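Local structure of bifunctional pinoresinol-lariciresinol reductase 1 (Thuja plicata, 1QYD) at residues S115-D120 / V155-F160; V182-D187 / K246-S251; G201-K206 / P298-V303. The protein catalyses the NADPH-dependent, enantioselective reduction of pinoresinol to lariciresinol and then of lariciresinol to secoisolariciresinol in lignan biosynthesis. All coordinates share one frame; numbering follows the deposited sequence.

Contact 1: S115-D120 / V155-F160; sequences SEFGMD and VSSNMF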
ATOM      1  N   SER A 115     -16.131   1.285  -4.716  1.00  3.63           N
ATOM      2  CA  SER A 115     -15.501   2.583  -4.619  1.00 13.56           C
ATOM      3  C   SER A 115     -14.674   2.788  -5.874  1.00 19.10           C
ATOM      4  O   SER A 115     -13.488   2.446  -5.943  1.00 26.87           O
ATOM      5  CB  SER A 115     -14.593   2.666  -3.437  1.00 14.24           C
ATOM      6  OG  SER A 115     -14.104   3.990  -3.449  1.00 10.29           O
ATOM      7  N   GLU A 116     -15.434   3.300  -6.854  1.00 17.94           N
ATOM      8  CA  GLU A 116     -15.038   3.653  -8.207  1.00 18.55           C
ATOM      9  C   GLU A 116     -14.990   5.185  -8.229  1.00 19.93           C
ATOM     10  O   GLU A 116     -14.208   5.830  -7.518  1.00 18.44           O
ATOM     11  CB  GLU A 116     -16.103   3.081  -9.155  1.00 14.38           C
ATOM     12  CG  GLU A 116     -16.103   1.577  -9.359  1.00 14.64           C
ATOM     13  CD  GLU A 116     -14.875   1.053 -10.082  1.00 13.99           C
ATOM     14  OE1 GLU A 116     -14.673   1.412 -11.238  1.00 17.74           O
ATOM     15  OE2 GLU A 116     -14.122   0.280  -9.493  1.00 17.41           O
ATOM     16  N   PHE A 117     -15.939   5.774  -8.975  1.00 21.84           N
ATOM     17  CA  PHE A 117     -16.193   7.207  -9.157  1.00 25.49           C
ATOM     18  C   PHE A 117     -15.052   8.040  -9.797  1.00 25.72           C
ATOM     19  O   PHE A 117     -14.859   9.219  -9.485  1.00 23.86           O
ATOM     20  CB  PHE A 117     -16.617   7.795  -7.773  1.00 25.32           C
ATOM     21  CG  PHE A 117     -17.782   7.090  -7.088  1.00 21.22           C
ATOM     22  CD1 PHE A 117     -17.514   6.159  -6.069  1.00 19.06           C
ATOM     23  CD2 PHE A 117     -19.102   7.324  -7.510  1.00 23.06           C
ATOM     24  CE1 PHE A 117     -18.570   5.456  -5.484  1.00 15.02           C
ATOM     25  CE2 PHE A 117     -20.154   6.617  -6.915  1.00 14.19           C
ATOM     26  CZ  PHE A 117     -19.885   5.686  -5.911  1.00 18.79           C
ATOM     27  N   GLY A 118     -14.365   7.420 -10.777  1.00 22.91           N
ATOM     28  CA  GLY A 118     -13.217   7.978 -11.473  1.00 24.88           C
ATOM     29  C   GLY A 118     -12.969   7.366 -12.858  1.00 28.05           C
ATOM     30  O   GLY A 118     -13.889   7.015 -13.592  1.00 23.70           O
ATOM     31  N   MET A 119     -11.679   7.236 -13.180  1.00 29.46           N
ATOM     32  CA  MET A 119     -11.141   6.806 -14.462  1.00 32.61           C
ATOM     33  C   MET A 119     -11.472   5.487 -15.166  1.00 38.92           C
ATOM     34  O   MET A 119     -11.329   5.406 -16.397  1.00 44.59           O
ATOM     35  CB  MET A 119      -9.632   6.831 -14.415  1.00 31.52           C
ATOM     36  CG  MET A 119      -9.017   8.200 -14.264  1.00 37.74           C
ATOM     37  SD  MET A 119      -7.262   8.164 -14.714  1.00 41.71           S
ATOM     38  CE  MET A 119      -7.418   9.115 -16.192  1.00 37.90           C
ATOM     39  N   ASP A 120     -11.866   4.455 -14.406  1.00 35.84           N
ATOM     40  CA  ASP A 120     -12.171   3.079 -14.818  1.00 31.09           C
ATOM     41  C   ASP A 120     -10.934   2.184 -14.960  1.00 30.03           C
ATOM     42  O   ASP A 120     -10.322   2.073 -16.028  1.00 32.64           O
ATOM     43  CB  ASP A 120     -12.966   3.019 -16.145  1.00 26.30           C
ATOM     44  CG  ASP A 120     -13.511   1.644 -16.540  1.00 27.83           C
ATOM     45  OD1 ASP A 120     -14.433   1.575 -17.341  1.00 29.99           O
ATOM     46  OD2 ASP A 120     -13.039   0.619 -16.078  1.00 26.33           O
ATOM     47  N   VAL A 155     -19.605   2.541 -11.381  1.00 10.48           N
ATOM     48  CA  VAL A 155     -19.896   3.925 -11.680  1.00  6.53           C
ATOM     49  C   VAL A 155     -18.624   4.698 -11.929  1.00  9.15           C
ATOM     50  O   VAL A 155     -18.059   5.262 -10.998  1.00  8.34           O
ATOM     51  CB  VAL A 155     -20.685   4.580 -10.531  1.00  8.47           C
ATOM     52  CG1 VAL A 155     -22.168   4.531 -10.833  1.00  2.00           C
ATOM     53  CG2 VAL A 155     -20.429   3.831  -9.218  1.00 21.27           C
ATOM     54  N   SER A 156     -18.147   4.647 -13.195  1.00 13.35           N
ATOM     55  CA  SER A 156     -16.998   5.409 -13.707  1.00 13.43           C
ATOM     56  C   SER A 156     -17.593   6.750 -14.107  1.00  9.82           C
ATOM     57  O   SER A 156     -18.403   6.857 -15.025  1.00  8.63           O
ATOM     58  CB  SER A 156     -16.437   4.731 -14.906  1.00 16.08           C
ATOM     59  OG  SER A 156     -15.195   5.345 -15.102  1.00 18.83           O
ATOM     60  N   SER A 157     -17.232   7.770 -13.343  1.00  9.41           N
ATOM     61  CA  SER A 157     -17.919   9.044 -13.383  1.00  8.69           C
ATOM     62  C   SER A 157     -17.075  10.271 -13.723  1.00 10.56           C
ATOM     63  O   SER A 157     -17.562  11.385 -13.845  1.00  4.92           O
ATOM     64  CB  SER A 157     -18.579   9.169 -12.032  1.00  5.87           C
ATOM     65  OG  SER A 157     -17.590   9.266 -11.011  1.00  8.24           O
ATOM     66  N   ASN A 158     -15.772  10.034 -13.840  1.00 16.29           N
ATOM     67  CA  ASN A 158     -14.733  10.967 -14.279  1.00 19.04           C
ATOM     68  C   ASN A 158     -14.269  12.091 -13.346  1.00 20.16           C
ATOM     69  O   ASN A 158     -13.916  11.813 -12.193  1.00 26.48           O
ATOM     70  CB  ASN A 158     -15.169  11.538 -15.663  1.00 17.96           C
ATOM     71  CG  ASN A 158     -15.321  10.440 -16.728  1.00 23.68           C
ATOM     72  OD1 ASN A 158     -16.378  10.276 -17.364  1.00 24.33           O
ATOM     73  ND2 ASN A 158     -14.262   9.645 -16.917  1.00 11.66           N
ATOM     74  N   MET A 159     -14.184  13.350 -13.783  1.00 17.99           N
ATOM     75  CA  MET A 159     -13.624  14.392 -12.953  1.00 15.18           C
ATOM     76  C   MET A 159     -14.713  15.118 -12.239  1.00 13.59           C
ATOM     77  O   MET A 159     -15.700  15.509 -12.868  1.00 11.91           O
ATOM     78  CB  MET A 159     -12.830  15.423 -13.771  1.00 15.77           C
ATOM     79  CG  MET A 159     -11.515  14.892 -14.326  1.00 13.26           C
ATOM     80  SD  MET A 159     -10.560  16.151 -15.194  1.00 21.01           S
ATOM     81  CE  MET A 159     -11.461  16.072 -16.694  1.00  7.84           C
ATOM     82  N   PHE A 160     -14.531  15.277 -10.919  1.00  9.99           N
ATOM     83  CA  PHE A 160     -15.501  16.050 -10.167  1.00 13.42           C
ATOM     84  C   PHE A 160     -15.086  17.483 -10.459  1.00 12.34           C
ATOM     85  O   PHE A 160     -13.911  17.829 -10.418  1.00 17.15           O
ATOM     86  CB  PHE A 160     -15.429  15.801  -8.641  1.00 15.61           C
ATOM     87  CG  PHE A 160     -15.524  14.359  -8.135  1.00 14.01           C
ATOM     88  CD1 PHE A 160     -16.433  13.446  -8.676  1.00 14.59           C
ATOM     89  CD2 PHE A 160     -14.641  13.944  -7.131  1.00 12.75           C
ATOM     90  CE1 PHE A 160     -16.426  12.126  -8.203  1.00 22.33           C
ATOM     91  CE2 PHE A 160     -14.644  12.628  -6.670  1.00  7.62           C
ATOM     92  CZ  PHE A 160     -15.535  11.715  -7.206  1.00  5.78           C
TER
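Phe-117 and Val-155 meet where the loop leaving strand 111-113 of the NADP-binding Rossmann-type domain passes alongside strand 154-156. The amide N of Phe-117 donates to Val-155 O at 3.0 Å, with a bent N-H...O angle of 138°, and the same oxygen takes a CA-H...O contact from Phe-117. Beside this bond the two side chains run the same way, and Val-155 CG2 sits over one face of the Phe-117 ring, 4.1 Å from its centroid, in a CH-pi contact. The ring also touches Val-200 and Thr-204 of helix 197-207. With an alanine here, Val-155 CG2 is likely to lose its aromatic partner and a gap to open against that helix. The CZ atom of Phe-160 approaches Phe-117 O to 3.4 Å, and the side chain of Phe-160 also lies near that of Ile-16, inferred to bind NADP(+).

The carboxylates here find their partners outside the two segments: Glu-116 OE1 and Asp-120 OD2 both form salt bridges with Arg-142, a residue inferred to bind NADP(+). Asp-120 OD1 has a weak hydrogen bond with Tyr-219 OH, and Asp-122 lies close to Asp-120 OD2. Ser-156 extends its hydroxyl anti to the backbone N (chi1 -166°), which carries it to the loop, and OG donates to Gly-118 O at 2.6 Å.

Contact 2: V182-D187 / K246-S251; sequences VLIYGD and KIYISS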
ATOM      1  N   VAL A 182      -2.055  30.220 -15.813  1.00 30.97           N
ATOM      2  CA  VAL A 182      -2.628  28.891 -15.869  1.00 32.04           C
ATOM      3  C   VAL A 182      -1.613  28.056 -16.610  1.00 28.73           C
ATOM      4  O   VAL A 182      -1.153  28.436 -17.686  1.00 31.89           O
ATOM      5  CB  VAL A 182      -3.976  28.728 -16.662  1.00 37.67           C
ATOM      6  CG1 VAL A 182      -5.152  28.943 -15.717  1.00 39.31           C
ATOM      7  CG2 VAL A 182      -4.039  29.694 -17.837  1.00 41.45           C
ATOM      8  N   LEU A 183      -1.222  26.931 -16.012  1.00 25.64           N
ATOM      9  CA  LEU A 183      -0.330  25.991 -16.668  1.00 24.36           C
ATOM     10  C   LEU A 183      -1.223  25.076 -17.518  1.00 25.40           C
ATOM     11  O   LEU A 183      -2.250  24.604 -17.014  1.00 20.36           O
ATOM     12  CB  LEU A 183       0.430  25.226 -15.579  1.00 23.35           C
ATOM     13  CG  LEU A 183       1.826  24.577 -15.821  1.00 29.55           C
ATOM     14  CD1 LEU A 183       2.811  25.047 -14.738  1.00 22.65           C
ATOM     15  CD2 LEU A 183       1.759  23.060 -15.695  1.00 24.43           C
ATOM     16  N   ILE A 184      -0.939  24.906 -18.835  1.00 25.19           N
ATOM     17  CA  ILE A 184      -1.706  23.984 -19.682  1.00 25.21           C
ATOM     18  C   ILE A 184      -0.840  22.788 -20.074  1.00 26.70           C
ATOM     19  O   ILE A 184       0.377  22.829 -20.214  1.00 26.86           O
ATOM     20  CB  ILE A 184      -2.261  24.670 -20.992  1.00 22.93           C
ATOM     21  CG1 ILE A 184      -3.235  25.797 -20.680  1.00 19.57           C
ATOM     22  CG2 ILE A 184      -3.051  23.650 -21.802  1.00 26.50           C
ATOM     23  CD1 ILE A 184      -4.127  26.248 -21.861  1.00  9.51           C
ATOM     24  N   TYR A 185      -1.496  21.648 -20.210  1.00 27.17           N
ATOM     25  CA  TYR A 185      -0.792  20.427 -20.474  1.00 26.81           C
ATOM     26  C   TYR A 185      -0.819  20.174 -21.963  1.00 26.33           C
ATOM     27  O   TYR A 185      -1.793  19.760 -22.590  1.00 30.62           O
ATOM     28  CB  TYR A 185      -1.467  19.330 -19.638  1.00 21.74           C
ATOM     29  CG  TYR A 185      -1.440  19.736 -18.158  1.00 20.61           C
ATOM     30  CD1 TYR A 185      -2.633  20.092 -17.510  1.00 20.31           C
ATOM     31  CD2 TYR A 185      -0.218  19.832 -17.480  1.00 12.90           C
ATOM     32  CE1 TYR A 185      -2.606  20.569 -16.202  1.00 13.79           C
ATOM     33  CE2 TYR A 185      -0.183  20.287 -16.174  1.00  9.91           C
ATOM     34  CZ  TYR A 185      -1.373  20.665 -15.553  1.00 16.17           C
ATOM     35  OH  TYR A 185      -1.324  21.237 -14.297  1.00 18.05           O
ATOM     36  N   GLY A 186       0.314  20.586 -22.508  1.00 22.58           N
ATOM     37  CA  GLY A 186       0.621  20.385 -23.909  1.00 26.32           C
ATOM     38  C   GLY A 186      -0.056  21.391 -24.800  1.00 28.19           C
ATOM     39  O   GLY A 186       0.396  22.521 -25.013  1.00 33.63           O
ATOM     40  N   ASP A 187      -1.153  20.873 -25.325  1.00 27.49           N
ATOM     41  CA  ASP A 187      -2.021  21.608 -26.216  1.00 29.24           C
ATOM     42  C   ASP A 187      -3.217  22.107 -25.442  1.00 24.43           C
ATOM     43  O   ASP A 187      -3.617  23.256 -25.568  1.00 25.73           O
ATOM     44  CB  ASP A 187      -2.466  20.684 -27.373  1.00 33.43           C
ATOM     45  CG  ASP A 187      -2.996  19.271 -27.045  1.00 40.53           C
ATOM     46  OD1 ASP A 187      -3.497  18.627 -27.965  1.00 45.93           O
ATOM     47  OD2 ASP A 187      -2.908  18.791 -25.907  1.00 42.07           O
ATOM     48  N   LYS A 246      -1.311  32.214 -20.323  1.00 33.39           N
ATOM     49  CA  LYS A 246      -1.034  30.837 -20.679  1.00 35.93           C
ATOM     50  C   LYS A 246       0.427  30.473 -20.870  1.00 36.75           C
ATOM     51  O   LYS A 246       1.202  31.254 -21.417  1.00 40.91           O
ATOM     52  CB  LYS A 246      -1.829  30.539 -21.939  1.00 32.63           C
ATOM     53  CG  LYS A 246      -3.293  30.769 -21.645  1.00 25.28           C
ATOM     54  CD  LYS A 246      -4.121  30.490 -22.861  1.00 28.95           C
ATOM     55  CE  LYS A 246      -5.049  31.669 -23.097  1.00 27.74           C
ATOM     56  NZ  LYS A 246      -5.813  31.970 -21.904  1.00 25.37           N
ATOM     57  N   ILE A 247       0.808  29.260 -20.441  1.00 37.47           N
ATOM     58  CA  ILE A 247       2.210  28.854 -20.452  1.00 38.81           C
ATOM     59  C   ILE A 247       2.486  27.585 -21.277  1.00 39.88           C
ATOM     60  O   ILE A 247       3.369  27.606 -22.147  1.00 41.67           O
ATOM     61  CB  ILE A 247       2.698  28.650 -18.981  1.00 38.61           C
ATOM     62  CG1 ILE A 247       2.064  29.601 -17.945  1.00 35.57           C
ATOM     63  CG2 ILE A 247       4.198  28.898 -19.002  1.00 37.46           C
ATOM     64  CD1 ILE A 247       2.475  31.089 -17.921  1.00 37.69           C
ATOM     65  N   TYR A 248       1.701  26.504 -21.049  1.00 36.34           N
ATOM     66  CA  TYR A 248       1.757  25.177 -21.686  1.00 33.59           C
ATOM     67  C   TYR A 248       2.994  24.346 -21.324  1.00 37.10           C
ATOM     68  O   TYR A 248       4.102  24.869 -21.186  1.00 41.41           O
ATOM     69  CB  TYR A 248       1.681  25.266 -23.234  1.00 29.87           C
ATOM     70  CG  TYR A 248       0.443  25.965 -23.814  1.00 25.45           C
ATOM     71  CD1 TYR A 248       0.331  27.347 -23.682  1.00 28.91           C
ATOM     72  CD2 TYR A 248      -0.591  25.277 -24.461  1.00 24.47           C
ATOM     73  CE1 TYR A 248      -0.778  28.041 -24.167  1.00 27.24           C
ATOM     74  CE2 TYR A 248      -1.718  25.965 -24.957  1.00 23.61           C
ATOM     75  CZ  TYR A 248      -1.797  27.352 -24.799  1.00 22.09           C
ATOM     76  OH  TYR A 248      -2.871  28.098 -25.240  1.00 28.04           O
ATOM     77  N   ILE A 249       2.834  23.021 -21.134  1.00 36.75           N
ATOM     78  CA  ILE A 249       3.914  22.132 -20.708  1.00 32.89           C
ATOM     79  C   ILE A 249       3.814  20.750 -21.357  1.00 31.55           C
ATOM     80  O   ILE A 249       2.733  20.421 -21.810  1.00 27.76           O
ATOM     81  CB  ILE A 249       3.846  22.099 -19.167  1.00 29.99           C
ATOM     82  CG1 ILE A 249       5.222  21.746 -18.685  1.00 31.19           C
ATOM     83  CG2 ILE A 249       2.809  21.115 -18.640  1.00 36.44           C
ATOM     84  CD1 ILE A 249       5.445  21.991 -17.183  1.00 41.12           C
ATOM     85  N   SER A 250       4.829  19.869 -21.399  1.00 32.89           N
ATOM     86  CA  SER A 250       4.792  18.615 -22.171  1.00 35.55           C
ATOM     87  C   SER A 250       5.219  17.312 -21.479  1.00 41.15           C
ATOM     88  O   SER A 250       5.538  17.340 -20.293  1.00 40.58           O
ATOM     89  CB  SER A 250       5.648  18.817 -23.413  1.00 34.89           C
ATOM     90  OG  SER A 250       6.974  19.219 -23.072  1.00 34.42           O
ATOM     91  N   SER A 251       5.272  16.162 -22.182  1.00 42.25           N
ATOM     92  CA  SER A 251       5.596  14.867 -21.601  1.00 45.51           C
ATOM     93  C   SER A 251       6.929  14.598 -20.881  1.00 52.22           C
ATOM     94  O   SER A 251       6.921  14.619 -19.642  1.00 58.11           O
ATOM     95  CB  SER A 251       5.429  13.776 -22.681  1.00 45.17           C
ATOM     96  OG  SER A 251       4.087  13.515 -23.095  1.00 37.23           O
TER
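Ile-249 is joined to Ile-184 and Gly-186 where the backbones of 182-187 and 246-251 run in the same direction, through hydrogen bonds that are short but bent and weak, Ile-249 N to Ile-184 O and Gly-186 N to Ile-249 O; a third weak bond, Ile-247 N to Val-182 O, is long at 3.5 Å. Ile-249 thus gives its N-H to one residue and its carbonyl to another two places on, bridging the two segments at Tyr-185.

Ile-184 runs along the Tyr-248 ring. CB of Ile-184 stands over one face, 4.2 Å from the centroid, while CD1 reaches the phenol end, 3.9 Å from Tyr-248 CZ. Asp-187 O comes to the edge of that ring, 3.4 Å from CE2. With CG1 of Ile-249 anti to the backbone N (chi1 -155°), its CG2 is left to meet Leu-183 CD2 at 3.7 Å and Tyr-185 CD2 at 3.5 Å. The Tyr-185 hydroxyl is hydrogen-bonded to Ala-169 O, and Lys-246 NZ pairs with Glu-237 of helix 229-241. That helix also packs on Val-182 and Ile-184 through Ile-233.

The whole is two loops joined by a single backbone bridge at Tyr-185 and Ile-249, following strands 181-182 and 245-246, at the periphery of this NmrA-type reductase.

Contact 3: G201-K206 / P298-V303; sequences GTYTIK and PEVKYV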
ATOM      1  N   GLY A 201     -23.950  11.628  -7.572  1.00  8.83           N
ATOM      2  CA  GLY A 201     -24.739  10.981  -6.566  1.00  2.00           C
ATOM      3  C   GLY A 201     -26.074  10.675  -7.161  1.00  5.26           C
ATOM      4  O   GLY A 201     -26.486   9.535  -7.071  1.00 13.91           O
ATOM      5  N   THR A 202     -26.736  11.639  -7.795  1.00  8.81           N
ATOM      6  CA  THR A 202     -28.055  11.469  -8.403  1.00  9.47           C
ATOM      7  C   THR A 202     -28.064  10.333  -9.420  1.00 16.74           C
ATOM      8  O   THR A 202     -28.985   9.517  -9.414  1.00 24.04           O
ATOM      9  CB  THR A 202     -28.514  12.744  -9.114  1.00  2.00           C
ATOM     10  OG1 THR A 202     -28.587  13.820  -8.170  1.00 20.00           O
ATOM     11  CG2 THR A 202     -29.886  12.543  -9.737  1.00  2.00           C
ATOM     12  N   TYR A 203     -27.043  10.247 -10.285  1.00 14.99           N
ATOM     13  CA  TYR A 203     -26.956   9.195 -11.267  1.00 14.73           C
ATOM     14  C   TYR A 203     -26.597   7.840 -10.663  1.00 23.38           C
ATOM     15  O   TYR A 203     -26.885   6.822 -11.312  1.00 27.58           O
ATOM     16  CB  TYR A 203     -25.911   9.552 -12.339  1.00 14.82           C
ATOM     17  CG  TYR A 203     -26.391  10.555 -13.370  1.00 14.51           C
ATOM     18  CD1 TYR A 203     -25.613  11.684 -13.675  1.00 15.42           C
ATOM     19  CD2 TYR A 203     -27.633  10.366 -13.978  1.00 16.95           C
ATOM     20  CE1 TYR A 203     -26.076  12.630 -14.580  1.00  8.22           C
ATOM     21  CE2 TYR A 203     -28.096  11.310 -14.882  1.00 15.03           C
ATOM     22  CZ  TYR A 203     -27.319  12.434 -15.170  1.00 13.98           C
ATOM     23  OH  TYR A 203     -27.836  13.373 -16.031  1.00 17.45           O
ATOM     24  N   THR A 204     -25.938   7.760  -9.480  1.00 23.90           N
ATOM     25  CA  THR A 204     -25.666   6.447  -8.923  1.00 21.26           C
ATOM     26  C   THR A 204     -26.897   5.951  -8.190  1.00 21.49           C
ATOM     27  O   THR A 204     -27.075   4.735  -8.196  1.00 25.86           O
ATOM     28  CB  THR A 204     -24.473   6.380  -7.920  1.00 21.76           C
ATOM     29  OG1 THR A 204     -24.757   7.247  -6.862  1.00 29.00           O
ATOM     30  CG2 THR A 204     -23.174   6.816  -8.502  1.00 17.83           C
ATOM     31  N   ILE A 205     -27.778   6.783  -7.598  1.00 14.53           N
ATOM     32  CA  ILE A 205     -28.952   6.214  -6.966  1.00 14.07           C
ATOM     33  C   ILE A 205     -30.029   5.827  -7.982  1.00 16.72           C
ATOM     34  O   ILE A 205     -30.915   5.009  -7.699  1.00 19.55           O
ATOM     35  CB  ILE A 205     -29.438   7.216  -5.882  1.00  5.01           C
ATOM     36  CG1 ILE A 205     -28.651   6.899  -4.645  1.00  4.14           C
ATOM     37  CG2 ILE A 205     -30.861   7.044  -5.425  1.00  2.00           C
ATOM     38  CD1 ILE A 205     -27.195   7.386  -4.710  1.00 19.27           C
ATOM     39  N   LYS A 206     -29.928   6.378  -9.196  1.00 15.55           N
ATOM     40  CA  LYS A 206     -30.778   5.978 -10.318  1.00 15.16           C
ATOM     41  C   LYS A 206     -30.288   4.708 -11.060  1.00 13.42           C
ATOM     42  O   LYS A 206     -31.072   4.068 -11.755  1.00  8.41           O
ATOM     43  CB  LYS A 206     -30.883   7.142 -11.304  1.00 16.63           C
ATOM     44  CG  LYS A 206     -31.565   8.349 -10.666  1.00 12.31           C
ATOM     45  CD  LYS A 206     -32.256   9.174 -11.726  1.00  5.00           C
ATOM     46  CE  LYS A 206     -33.148  10.125 -10.984  1.00  2.00           C
ATOM     47  NZ  LYS A 206     -34.312  10.442 -11.759  1.00  2.00           N
ATOM     48  N   PRO A 298     -32.490  10.613 -18.961  1.00 19.93           N
ATOM     49  CA  PRO A 298     -32.518  11.842 -19.731  1.00 27.54           C
ATOM     50  C   PRO A 298     -33.164  12.969 -18.928  1.00 31.47           C
ATOM     51  O   PRO A 298     -32.761  14.129 -19.003  1.00 37.45           O
ATOM     52  CB  PRO A 298     -33.253  11.413 -20.976  1.00 26.19           C
ATOM     53  CG  PRO A 298     -34.318  10.490 -20.446  1.00 21.82           C
ATOM     54  CD  PRO A 298     -33.462   9.677 -19.505  1.00 19.96           C
ATOM     55  N   GLU A 299     -34.131  12.594 -18.091  1.00 33.51           N
ATOM     56  CA  GLU A 299     -34.834  13.471 -17.171  1.00 30.37           C
ATOM     57  C   GLU A 299     -33.954  14.165 -16.137  1.00 29.33           C
ATOM     58  O   GLU A 299     -34.222  15.304 -15.736  1.00 33.03           O
ATOM     59  CB  GLU A 299     -35.904  12.625 -16.510  1.00 29.95           C
ATOM     60  CG  GLU A 299     -35.549  11.148 -16.182  1.00 29.08           C
ATOM     61  CD  GLU A 299     -34.758  10.889 -14.913  1.00 26.99           C
ATOM     62  OE1 GLU A 299     -34.185   9.810 -14.781  1.00 26.28           O
ATOM     63  OE2 GLU A 299     -34.734  11.763 -14.055  1.00 27.22           O
ATOM     64  N   VAL A 300     -32.876  13.493 -15.721  1.00 23.53           N
ATOM     65  CA  VAL A 300     -31.956  14.085 -14.790  1.00 22.53           C
ATOM     66  C   VAL A 300     -31.305  15.263 -15.483  1.00 31.15           C
ATOM     67  O   VAL A 300     -31.074  15.304 -16.694  1.00 32.32           O
ATOM     68  CB  VAL A 300     -30.870  13.104 -14.362  1.00 23.56           C
ATOM     69  CG1 VAL A 300     -30.004  13.672 -13.246  1.00 24.23           C
ATOM     70  CG2 VAL A 300     -31.506  11.875 -13.793  1.00 26.77           C
ATOM     71  N   LYS A 301     -31.116  16.210 -14.560  1.00 38.35           N
ATOM     72  CA  LYS A 301     -30.555  17.561 -14.652  1.00 38.72           C
ATOM     73  C   LYS A 301     -29.026  17.730 -14.488  1.00 39.26           C
ATOM     74  O   LYS A 301     -28.523  17.811 -13.344  1.00 43.82           O
ATOM     75  CB  LYS A 301     -31.326  18.416 -13.597  1.00 43.22           C
ATOM     76  CG  LYS A 301     -31.412  17.977 -12.086  1.00 38.64           C
ATOM     77  CD  LYS A 301     -32.775  17.380 -11.661  1.00 35.38           C
ATOM     78  CE  LYS A 301     -32.961  15.912 -12.007  1.00 34.14           C
ATOM     79  NZ  LYS A 301     -34.355  15.497 -12.016  1.00 31.74           N
ATOM     80  N   TYR A 302     -28.225  17.780 -15.575  1.00 35.13           N
ATOM     81  CA  TYR A 302     -26.803  17.964 -15.334  1.00 32.08           C
ATOM     82  C   TYR A 302     -26.386  19.401 -15.519  1.00 31.44           C
ATOM     83  O   TYR A 302     -26.847  20.166 -16.370  1.00 30.73           O
ATOM     84  CB  TYR A 302     -25.907  17.064 -16.235  1.00 28.69           C
ATOM     85  CG  TYR A 302     -25.960  17.272 -17.729  1.00 31.20           C
ATOM     86  CD1 TYR A 302     -26.890  16.550 -18.475  1.00 26.42           C
ATOM     87  CD2 TYR A 302     -25.113  18.209 -18.345  1.00 35.32           C
ATOM     88  CE1 TYR A 302     -26.985  16.767 -19.850  1.00 29.98           C
ATOM     89  CE2 TYR A 302     -25.211  18.433 -19.725  1.00 35.18           C
ATOM     90  CZ  TYR A 302     -26.152  17.709 -20.472  1.00 36.26           C
ATOM     91  OH  TYR A 302     -26.289  17.932 -21.836  1.00 41.96           O
ATOM     92  N   VAL A 303     -25.532  19.711 -14.562  1.00 29.33           N
ATOM     93  CA  VAL A 303     -24.873  20.992 -14.473  1.00 27.58           C
ATOM     94  C   VAL A 303     -23.678  21.012 -15.408  1.00 27.17           C
ATOM     95  O   VAL A 303     -22.862  20.088 -15.504  1.00 32.93           O
ATOM     96  CB  VAL A 303     -24.498  21.184 -13.002  1.00 20.36           C
ATOM     97  CG1 VAL A 303     -23.484  22.259 -12.763  1.00 17.80           C
ATOM     98  CG2 VAL A 303     -25.764  21.609 -12.308  1.00 28.97           C
TER
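Lys-206 starts with CG anti to its carbonyl carbon (chi1 -63°), runs nearly extended and bends at the last torsion, while Glu-299 curls at chi2 (81°); their charged ends therefore meet from opposite directions. The contact joins one side of helix 197-207, in the NmrA-type fold, to the loop between helices 293-296 and 305-309.

Val-300 is the apolar centre, pointing at the helix between three of its side chains. Its CB and CG1 press on the phenol end of Tyr-203, with CB 3.3 Å from CE2 of that ring, in an oblique approach. CG1 also meets Thr-202 CG2 at 3.7 Å. The other methyl, CG2, rests against the aliphatic part of Lys-206, 3.5 Å from CD, and so lies beside the chain that carries the charge. Tyr-302, farther along the loop, offers its ring edge to Tyr-203 OH, which lies 4.1 Å from Tyr-302 CD1. Tyr-203 also packs on Ala-293 and Thr-294 of helix 293-296, and Thr-202 OG1 is hydrogen-bonded back to Asp-198 O, which leaves its methyl to face Val-300.

Next to Val-300 is the salt bridge: Lys-206 NZ donates to Glu-299 OE2 at 2.7 Å, meeting that oxygen on its syn side and 25° out of the carboxylate plane.

Contact 1 is the buried one, its centre about 4 Å from the centre of the chain, whereas contact 3 lies about 14 Å out and contact 2 about 26 Å out, both partly buried. Contact 1 packs against helix 197-207, which supplies one segment of contact 3: Thr-204 CG2 lies 3.4 Å from both Phe-117 CE2 and Val-155 CG1, so one flank of the helix meets the interior while another faces the 298-303 loop. Contact 2 touches neither; its nearest atoms are about 9 Å from contact 1 and about 20 Å from contact 3. The chemistry follows: carboxylates paired with an arginine inferred to bind NADP(+) inside, a lysine-glutamate bridge in a partly exposed position, weak backbone pairing at the periphery.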